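PDB 5CYL: fimbrial subunit CupB6 from Pseudomonas aeruginosa, which probably forms the adhesive tip of a chaperone-usher pilus and helps the bacterium attach to surfaces during biofilm formation. Local coordinates for residues G62-V67 with A150-W155; A156-K161 with V181-Y186; Y73-S78 with E126-V131. One frame throughout, in Å; residues are numbered along the deposited sequence.

Contact 1 (G62-V67 with A150-W155)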
loop_
_atom_site.group_PDB
_atom_site.type_symbol
_atom_site.label_atom_id
_atom_site.label_comp_id
_atom_site.label_asym_id
_atom_site.label_seq_id
_atom_site.Cartn_x
_atom_site.Cartn_y
_atom_site.Cartn_z
ATOM N N GLY A 62 -11.017 -16.994 -23.299
ATOM C CA GLY A 62 -9.993 -16.782 -22.271
ATOM C C GLY A 62 -10.070 -17.806 -21.176
ATOM O O GLY A 62 -11.109 -18.373 -20.913
ATOM N N ASN A 63 -8.945 -18.080 -20.547
ATOM C CA ASN A 63 -8.966 -18.782 -19.264
ATOM C C ASN A 63 -7.636 -18.590 -18.559
ATOM O O ASN A 63 -6.629 -18.276 -19.186
ATOM C CB ASN A 63 -9.240 -20.258 -19.458
ATOM C CG ASN A 63 -8.065 -20.984 -20.039
ATOM O OD1 ASN A 63 -7.291 -20.447 -20.819
ATOM N ND2 ASN A 63 -7.920 -22.231 -19.663
ATOM N N TRP A 64 -7.635 -18.783 -17.250
ATOM C CA TRP A 64 -6.426 -18.702 -16.443
ATOM C C TRP A 64 -6.012 -20.129 -16.188
ATOM O O TRP A 64 -6.815 -20.955 -15.720
ATOM C CB TRP A 64 -6.677 -18.014 -15.095
ATOM C CG TRP A 64 -6.684 -16.537 -15.122
ATOM C CD1 TRP A 64 -7.777 -15.738 -15.207
ATOM C CD2 TRP A 64 -5.561 -15.653 -15.036
ATOM N NE1 TRP A 64 -7.400 -14.397 -15.212
ATOM C CE2 TRP A 64 -6.046 -14.331 -15.081
ATOM C CE3 TRP A 64 -4.199 -15.850 -14.913
ATOM C CZ2 TRP A 64 -5.211 -13.222 -15.053
ATOM C CZ3 TRP A 64 -3.364 -14.721 -14.853
ATOM C CH2 TRP A 64 -3.883 -13.442 -14.932
ATOM N N SER A 65 -4.760 -20.443 -16.474
ATOM C CA SER A 65 -4.231 -21.778 -16.121
ATOM C C SER A 65 -3.059 -21.631 -15.171
ATOM O O SER A 65 -2.519 -20.534 -14.943
ATOM C CB SER A 65 -3.811 -22.563 -17.361
ATOM O OG SER A 65 -3.000 -21.745 -18.175
ATOM N N GLY A 66 -2.652 -22.746 -14.578
ATOM C CA GLY A 66 -1.505 -22.740 -13.664
ATOM C C GLY A 66 -1.904 -22.537 -12.228
ATOM O O GLY A 66 -1.066 -22.465 -11.334
ATOM N N VAL A 67 -3.210 -22.440 -12.025
ATOM C CA VAL A 67 -3.834 -22.479 -10.711
ATOM C C VAL A 67 -5.193 -23.177 -10.879
ATOM O O VAL A 67 -5.909 -22.915 -11.825
ATOM C CB VAL A 67 -4.028 -21.078 -10.105
ATOM C CG1 VAL A 67 -4.833 -21.159 -8.817
ATOM C CG2 VAL A 67 -2.682 -20.411 -9.859
ATOM N N ALA A 150 0.563 -18.999 -12.356
ATOM C CA ALA A 150 -0.684 -18.766 -13.080
ATOM C C ALA A 150 -0.435 -18.002 -14.393
ATOM O O ALA A 150 0.290 -17.009 -14.426
ATOM C CB ALA A 150 -1.674 -18.004 -12.220
ATOM N N THR A 151 -1.055 -18.489 -15.463
ATOM C CA THR A 151 -0.884 -17.908 -16.789
ATOM C C THR A 151 -2.215 -17.529 -17.426
ATOM O O THR A 151 -3.191 -18.260 -17.330
ATOM C CB THR A 151 -0.096 -18.828 -17.749
ATOM O OG1 THR A 151 -0.664 -20.131 -17.738
ATOM C CG2 THR A 151 1.342 -18.937 -17.319
ATOM N N LEU A 152 -2.240 -16.357 -18.054
ATOM C CA LEU A 152 -3.419 -15.849 -18.757
ATOM C C LEU A 152 -3.423 -16.236 -20.255
ATOM O O LEU A 152 -2.560 -15.778 -21.021
ATOM C CB LEU A 152 -3.478 -14.308 -18.640
ATOM C CG LEU A 152 -4.654 -13.656 -19.409
ATOM C CD1 LEU A 152 -5.956 -14.166 -18.784
ATOM C CD2 LEU A 152 -4.600 -12.126 -19.443
ATOM N N ASN A 153 -4.416 -17.013 -20.681
ATOM C CA ASN A 153 -4.508 -17.441 -22.083
ATOM C C ASN A 153 -5.661 -16.802 -22.833
ATOM O O ASN A 153 -6.813 -16.916 -22.432
ATOM C CB ASN A 153 -4.629 -18.944 -22.164
ATOM C CG ASN A 153 -3.645 -19.649 -21.255
ATOM O OD1 ASN A 153 -2.451 -19.761 -21.562
ATOM N ND2 ASN A 153 -4.140 -20.148 -20.157
ATOM N N LEU A 154 -5.324 -16.100 -23.901
ATOM C CA LEU A 154 -6.326 -15.557 -24.805
ATOM C C LEU A 154 -6.364 -16.420 -26.049
ATOM O O LEU A 154 -5.342 -16.678 -26.671
ATOM C CB LEU A 154 -5.978 -14.112 -25.164
ATOM C CG LEU A 154 -5.766 -13.186 -23.964
ATOM C CD1 LEU A 154 -5.500 -11.753 -24.401
ATOM C CD2 LEU A 154 -6.977 -13.220 -23.035
ATOM N N TRP A 155 -7.545 -16.853 -26.432
ATOM C CA TRP A 155 -7.692 -17.671 -27.639
ATOM C C TRP A 155 -8.487 -16.962 -28.723
ATOM O O TRP A 155 -9.664 -16.657 -28.522
ATOM C CB TRP A 155 -8.409 -18.953 -27.292
ATOM C CG TRP A 155 -7.726 -19.756 -26.229
ATOM C CD1 TRP A 155 -7.655 -19.464 -24.907
ATOM C CD2 TRP A 155 -7.038 -20.998 -26.403
ATOM N NE1 TRP A 155 -6.981 -20.448 -24.237
ATOM C CE2 TRP A 155 -6.585 -21.403 -25.134
ATOM C CE3 TRP A 155 -6.761 -21.808 -27.511
ATOM C CZ2 TRP A 155 -5.870 -22.586 -24.934
ATOM C CZ3 TRP A 155 -6.057 -22.989 -27.319
ATOM C CH2 TRP A 155 -5.610 -23.368 -26.037
#
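N63 and N153 form a hydrogen-bonded pair within an antiparallel strand pairing, strand 56-65 against strand 151-160, at the middle of a four-stranded sheet. The two backbones exchange bonds at this pair, N63 N to N153 O at 3.1 Å and N153 N to N63 O at 3.0 Å, and S65 and T151 repeat the exchange one full repeat further along.

The side chains of these two pairs share one face of the sheet and make a polar network centred on the amide nitrogen of N153. Its ND2 gives a bond to S65 OG at 2.8 Å, with the hydroxyl lying in the amide plane. It also bonds N63 OD1 at 3.2 Å and the backbone O of N63, but in both cases the donor stands above the carbonyl plane, away from a lone pair. S65 OG turns between its own backbone N and carbonyl carbon (chi1 49°), which brings it to T151 OG1 at 2.9 Å as well as to the amide. W155 adds a weak bond from NE1 to N63 OD1. Both amides have further partners: N63 ND2 reaches D102 O, and N153 OD1 meets S187 OG.

Successive residues alternate between the faces of the sheet, and the face carrying W64 and L152 turns toward strand 83-90 of the other sheet of the beta sandwich. Over one face of the indole lie L152 CB, 3.9 Å from the centroid of the six-membered ring in a CH-pi contact, and L152 CD1, 3.7 Å from W64 CE2. Both residues also touch I87 of that strand. Where the strands part, V67 CG2 packs on A150 CB at 3.5 Å, beyond the turn at G66.

Contact 2 (A156-K161 with V181-Y186)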
loop_
_atom_site.group_PDB
_atom_site.type_symbol
_atom_site.label_atom_id
_atom_site.label_comp_id
_atom_site.label_asym_id
_atom_site.label_seq_id
_atom_site.Cartn_x
_atom_site.Cartn_y
_atom_site.Cartn_z
ATOM N N ALA A 156 -7.887 -16.714 -29.877
ATOM C CA ALA A 156 -8.697 -16.383 -31.084
ATOM C C ALA A 156 -8.905 -17.628 -31.921
ATOM O O ALA A 156 -7.950 -18.166 -32.442
ATOM C CB ALA A 156 -8.031 -15.321 -31.921
ATOM N N VAL A 157 -10.132 -18.094 -32.040
ATOM C CA VAL A 157 -10.417 -19.376 -32.714
ATOM C C VAL A 157 -11.476 -19.236 -33.813
ATOM O O VAL A 157 -12.590 -18.729 -33.559
ATOM C CB VAL A 157 -10.858 -20.460 -31.707
ATOM C CG1 VAL A 157 -11.161 -21.789 -32.399
ATOM C CG2 VAL A 157 -9.796 -20.668 -30.647
ATOM N N ASP A 158 -11.116 -19.664 -35.025
ATOM C CA ASP A 158 -12.050 -19.628 -36.150
ATOM C C ASP A 158 -13.040 -20.777 -36.015
ATOM O O ASP A 158 -12.635 -21.919 -35.767
ATOM C CB ASP A 158 -11.297 -19.672 -37.485
ATOM C CG ASP A 158 -12.240 -19.772 -38.695
ATOM O OD1 ASP A 158 -12.786 -20.868 -38.963
ATOM O OD2 ASP A 158 -12.439 -18.753 -39.389
ATOM N N ARG A 159 -14.323 -20.468 -36.195
ATOM C CA ARG A 159 -15.404 -21.475 -36.134
ATOM C C ARG A 159 -16.568 -21.158 -37.086
ATOM O O ARG A 159 -16.737 -20.009 -37.491
ATOM C CB ARG A 159 -15.919 -21.577 -34.695
ATOM C CG ARG A 159 -14.860 -22.035 -33.697
ATOM C CD ARG A 159 -14.941 -23.521 -33.435
ATOM N NE ARG A 159 -16.166 -23.681 -32.653
ATOM C CZ ARG A 159 -16.664 -24.829 -32.251
ATOM N NH1 ARG A 159 -16.046 -25.950 -32.574
ATOM N NH2 ARG A 159 -17.764 -24.857 -31.517
ATOM N N LEU A 160 -17.368 -22.165 -37.440
ATOM C CA LEU A 160 -18.580 -21.907 -38.259
ATOM C C LEU A 160 -19.527 -21.014 -37.476
ATOM O O LEU A 160 -19.656 -21.209 -36.282
ATOM C CB LEU A 160 -19.288 -23.203 -38.671
ATOM C CG LEU A 160 -18.527 -24.179 -39.593
ATOM C CD1 LEU A 160 -19.406 -25.381 -39.930
ATOM C CD2 LEU A 160 -17.976 -23.538 -40.867
ATOM N N LYS A 161 -20.126 -20.031 -38.153
ATOM C CA LYS A 161 -20.911 -18.951 -37.521
ATOM C C LYS A 161 -22.037 -19.517 -36.665
ATOM O O LYS A 161 -22.836 -20.303 -37.148
ATOM C CB LYS A 161 -21.526 -18.067 -38.585
ATOM C CG LYS A 161 -21.571 -16.594 -38.259
ATOM C CD LYS A 161 -22.782 -15.971 -38.934
ATOM C CE LYS A 161 -22.607 -14.488 -39.274
ATOM N NZ LYS A 161 -23.876 -13.692 -39.259
ATOM N N VAL A 181 -5.470 -22.255 -39.982
ATOM C CA VAL A 181 -6.695 -21.846 -39.292
ATOM C C VAL A 181 -6.320 -21.359 -37.918
ATOM O O VAL A 181 -5.436 -21.928 -37.304
ATOM C CB VAL A 181 -7.666 -23.008 -39.060
ATOM C CG1 VAL A 181 -8.871 -22.520 -38.317
ATOM C CG2 VAL A 181 -8.131 -23.594 -40.350
ATOM N N CYS A 182 -7.022 -20.332 -37.448
ATOM C CA CYS A 182 -6.829 -19.783 -36.095
ATOM C C CYS A 182 -7.167 -20.801 -34.979
ATOM O O CYS A 182 -8.350 -21.000 -34.681
ATOM C CB CYS A 182 -7.675 -18.504 -35.907
ATOM S SG CYS A 182 -7.084 -17.118 -36.890
ATOM N N ARG A 183 -6.155 -21.387 -34.326
ATOM C CA ARG A 183 -6.424 -22.319 -33.209
ATOM C C ARG A 183 -5.502 -22.215 -31.987
ATOM O O ARG A 183 -5.809 -22.778 -30.946
ATOM C CB ARG A 183 -6.363 -23.780 -33.665
ATOM C CG ARG A 183 -6.733 -24.101 -35.090
ATOM C CD ARG A 183 -8.032 -24.866 -35.207
ATOM N NE ARG A 183 -9.091 -23.937 -35.531
ATOM C CZ ARG A 183 -10.117 -24.219 -36.306
ATOM N NH1 ARG A 183 -10.217 -25.415 -36.867
ATOM N NH2 ARG A 183 -11.027 -23.286 -36.531
ATOM N N LYS A 184 -4.344 -21.575 -32.114
ATOM C CA LYS A 184 -3.307 -21.632 -31.059
ATOM C C LYS A 184 -3.540 -20.488 -30.055
ATOM O O LYS A 184 -4.069 -19.419 -30.420
ATOM C CB LYS A 184 -1.880 -21.666 -31.645
ATOM N N PRO A 185 -3.204 -20.716 -28.775
ATOM C CA PRO A 185 -3.462 -19.659 -27.795
ATOM C C PRO A 185 -2.370 -18.594 -27.703
ATOM O O PRO A 185 -1.264 -18.821 -28.118
ATOM C CB PRO A 185 -3.507 -20.430 -26.481
ATOM C CG PRO A 185 -2.534 -21.539 -26.703
ATOM C CD PRO A 185 -2.709 -21.955 -28.142
ATOM N N TYR A 186 -2.718 -17.453 -27.122
ATOM C CA TYR A 186 -1.777 -16.417 -26.715
ATOM C C TYR A 186 -1.659 -16.445 -25.206
ATOM O O TYR A 186 -2.615 -16.100 -24.509
ATOM C CB TYR A 186 -2.349 -15.084 -27.122
ATOM C CG TYR A 186 -1.542 -13.873 -26.774
ATOM C CD1 TYR A 186 -0.161 -13.925 -26.656
ATOM C CD2 TYR A 186 -2.163 -12.634 -26.665
ATOM C CE1 TYR A 186 0.578 -12.767 -26.414
ATOM C CE2 TYR A 186 -1.446 -11.480 -26.408
ATOM C CZ TYR A 186 -0.082 -11.545 -26.303
ATOM O OH TYR A 186 0.608 -10.388 -26.043
#
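C182 and D158 point their side chains toward each other, D158 CB lying 4.1 Å from C182 CB. Beside them the backbones are joined by a hydrogen bond, D158 N to C182 O at 3.1 Å, with the donor in the carbonyl plane on a lone pair. R183 then folds its side chain back, bent at chi2 (-111°) and chi3 (98°), and R183 NE approaches C182 O from well above the carbonyl plane, at 3.1 Å. C182 O is thus gripped by two N-H donors, and V157 CA adds a C-H contact to it at 3.3 Å.

V181 sets CG1 against D158 CB at 3.8 Å. The planes of the D158 carboxylate and the R183 guanidinium are 38° apart. The salt bridge between them is long, and uncertain because the position of NH2 is less sure. Each charge has another partner: R183 NH1 pairs with D175, and D158 OD2 takes a bond from A7 N.

C182 SG, turned beside its own backbone N, continues into the disulfide with C10. This cystine ties the segment leading into strand 185-189, an outer strand of the four-stranded sheet, to strand 6-22 in the other sheet of the beta sandwich.

Contact 3 (Y73-S78 with E126-V131)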
loop_
_atom_site.group_PDB
_atom_site.type_symbol
_atom_site.label_atom_id
_atom_site.label_comp_id
_atom_site.label_asym_id
_atom_site.label_seq_id
_atom_site.Cartn_x
_atom_site.Cartn_y
_atom_site.Cartn_z
ATOM N N TYR A 73 -13.187 -13.120 -4.658
ATOM C CA TYR A 73 -13.800 -12.178 -5.643
ATOM C C TYR A 73 -13.372 -12.411 -7.089
ATOM O O TYR A 73 -13.210 -11.469 -7.869
ATOM C CB TYR A 73 -13.569 -10.725 -5.211
ATOM C CG TYR A 73 -13.804 -10.568 -3.735
ATOM C CD1 TYR A 73 -15.098 -10.413 -3.230
ATOM C CD2 TYR A 73 -12.738 -10.604 -2.830
ATOM C CE1 TYR A 73 -15.322 -10.260 -1.876
ATOM C CE2 TYR A 73 -12.956 -10.462 -1.465
ATOM C CZ TYR A 73 -14.251 -10.307 -0.994
ATOM O OH TYR A 73 -14.457 -10.136 0.354
ATOM N N GLY A 74 -13.181 -13.679 -7.414
ATOM C CA GLY A 74 -12.853 -14.094 -8.767
ATOM C C GLY A 74 -11.504 -13.560 -9.184
ATOM O O GLY A 74 -11.257 -13.284 -10.361
ATOM N N THR A 75 -10.601 -13.467 -8.223
ATOM C CA THR A 75 -9.260 -12.950 -8.516
ATOM C C THR A 75 -8.191 -14.027 -8.498
ATOM O O THR A 75 -8.391 -15.083 -7.912
ATOM C CB THR A 75 -8.871 -11.809 -7.557
ATOM O OG1 THR A 75 -9.021 -12.249 -6.214
ATOM C CG2 THR A 75 -9.773 -10.597 -7.790
ATOM N N VAL A 76 -7.083 -13.731 -9.148
ATOM C CA VAL A 76 -5.871 -14.553 -9.041
ATOM C C VAL A 76 -4.942 -13.694 -8.184
ATOM O O VAL A 76 -4.855 -12.474 -8.371
ATOM C CB VAL A 76 -5.190 -14.849 -10.394
ATOM C CG1 VAL A 76 -6.107 -15.653 -11.264
ATOM C CG2 VAL A 76 -4.758 -13.558 -11.072
ATOM N N ALA A 77 -4.237 -14.310 -7.262
ATOM C CA ALA A 77 -3.351 -13.565 -6.385
ATOM C C ALA A 77 -2.248 -12.776 -7.104
ATOM O O ALA A 77 -1.580 -13.257 -7.983
ATOM C CB ALA A 77 -2.721 -14.515 -5.377
ATOM N N SER A 78 -2.117 -11.529 -6.685
ATOM C CA SER A 78 -1.097 -10.610 -7.176
ATOM C C SER A 78 0.234 -10.814 -6.448
ATOM O O SER A 78 0.279 -11.417 -5.411
ATOM C CB SER A 78 -1.573 -9.162 -6.968
ATOM O OG SER A 78 -0.575 -8.232 -7.241
ATOM N N GLU A 126 -8.819 -5.051 -13.544
ATOM C CA GLU A 126 -9.200 -4.613 -12.190
ATOM C C GLU A 126 -8.306 -5.161 -11.075
ATOM O O GLU A 126 -8.039 -6.358 -11.021
ATOM C CB GLU A 126 -10.643 -4.996 -11.885
ATOM C CG GLU A 126 -11.721 -4.185 -12.602
ATOM C CD GLU A 126 -13.134 -4.661 -12.273
ATOM O OE1 GLU A 126 -13.345 -5.910 -12.133
ATOM O OE2 GLU A 126 -14.029 -3.786 -12.193
ATOM N N LEU A 127 -7.869 -4.265 -10.192
ATOM C CA LEU A 127 -7.138 -4.637 -8.958
ATOM C C LEU A 127 -8.072 -4.516 -7.762
ATOM O O LEU A 127 -8.645 -3.446 -7.502
ATOM C CB LEU A 127 -5.887 -3.786 -8.782
ATOM C CG LEU A 127 -4.824 -4.214 -9.800
ATOM C CD1 LEU A 127 -3.622 -3.266 -9.782
ATOM C CD2 LEU A 127 -4.391 -5.690 -9.633
ATOM N N VAL A 128 -8.244 -5.633 -7.056
ATOM C CA VAL A 128 -9.292 -5.767 -6.014
ATOM C C VAL A 128 -8.710 -6.017 -4.629
ATOM O O VAL A 128 -7.745 -6.794 -4.491
ATOM C CB VAL A 128 -10.229 -6.946 -6.314
ATOM C CG1 VAL A 128 -11.454 -6.901 -5.445
ATOM C CG2 VAL A 128 -10.657 -6.910 -7.766
ATOM N N LEU A 129 -9.289 -5.417 -3.597
ATOM C CA LEU A 129 -8.822 -5.659 -2.242
ATOM C C LEU A 129 -9.478 -6.914 -1.673
ATOM O O LEU A 129 -10.683 -6.951 -1.453
ATOM C CB LEU A 129 -9.110 -4.442 -1.360
ATOM C CG LEU A 129 -8.900 -4.614 0.154
ATOM C CD1 LEU A 129 -7.434 -4.632 0.495
ATOM C CD2 LEU A 129 -9.607 -3.500 0.904
ATOM N N THR A 130 -8.667 -7.936 -1.434
ATOM C CA THR A 130 -9.152 -9.211 -0.882
ATOM C C THR A 130 -9.034 -9.327 0.647
ATOM O O THR A 130 -9.459 -10.319 1.235
ATOM C CB THR A 130 -8.439 -10.408 -1.537
ATOM O OG1 THR A 130 -7.011 -10.234 -1.441
ATOM C CG2 THR A 130 -8.821 -10.518 -3.003
ATOM N N VAL A 131 -8.472 -8.304 1.277
ATOM C CA VAL A 131 -8.290 -8.289 2.739
ATOM C C VAL A 131 -8.577 -6.899 3.310
ATOM O O VAL A 131 -8.626 -5.941 2.576
ATOM C CB VAL A 131 -6.866 -8.730 3.151
ATOM C CG1 VAL A 131 -6.562 -10.116 2.613
ATOM C CG2 VAL A 131 -5.823 -7.716 2.678
#
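T75 and V128 touch methyl to methyl, CG2 to CG2 at 3.8 Å, their side chains meeting at a slant. Beside them T130 CG2 lies 3.7 Å from T75 OG1, and the same methyl sits at the edge of the Y73 ring, close to its plane and 3.9 Å from CD2. The Y73 and T130 side chains run antiparallel alongside each other, and Y73 CB adds a looser contact to V128 CG1 at 4.4 Å. The two segments meet by side-chain packing, with no hydrogen bond between them.

The next shell fixes these groups. T75 puts CG2 anti to its carbonyl carbon and OG1 between that carbon and the backbone N (chi1 54°). The methyl thereby faces V128, while the hydroxyl bonds to P72 O. The backbone here bulges: G74 and T75 both face G71, a G1 beta bulge. R86 links both sides, donating from NH1 to Y73 O and pairing through NH2 with E126 OE1; its side chain also packs on T75 and V128.

R86 belongs to strand 83-90, which pairs antiparallel with the short strand 76-77 and also with strand 118-129. The contact therefore spans the strand that joins its two segments within the sheet, while strand 35-50 pairs with 118-129.

Overall arrangement
From the N terminus, residues 62-67 come first and 73-78 soon after. Residues 126-131 return to 73-78, so contact 3 closes an inner loop within the larger one that contact 1 closes when 150-155 reaches 62-67. Contact 2 follows in series: 156-161 continues the strand of contact 1, and 181-186 comes back to it after a long connection without regular structure. Contacts 1 and 2 therefore share strand 151-160 and touch, W155 packing on P185. Contact 3 belongs to the other sheet of the sandwich, and W64 against V76 bridges it to contact 1. Contacts 2 and 3 stay apart, about 14 Å between nearest atoms.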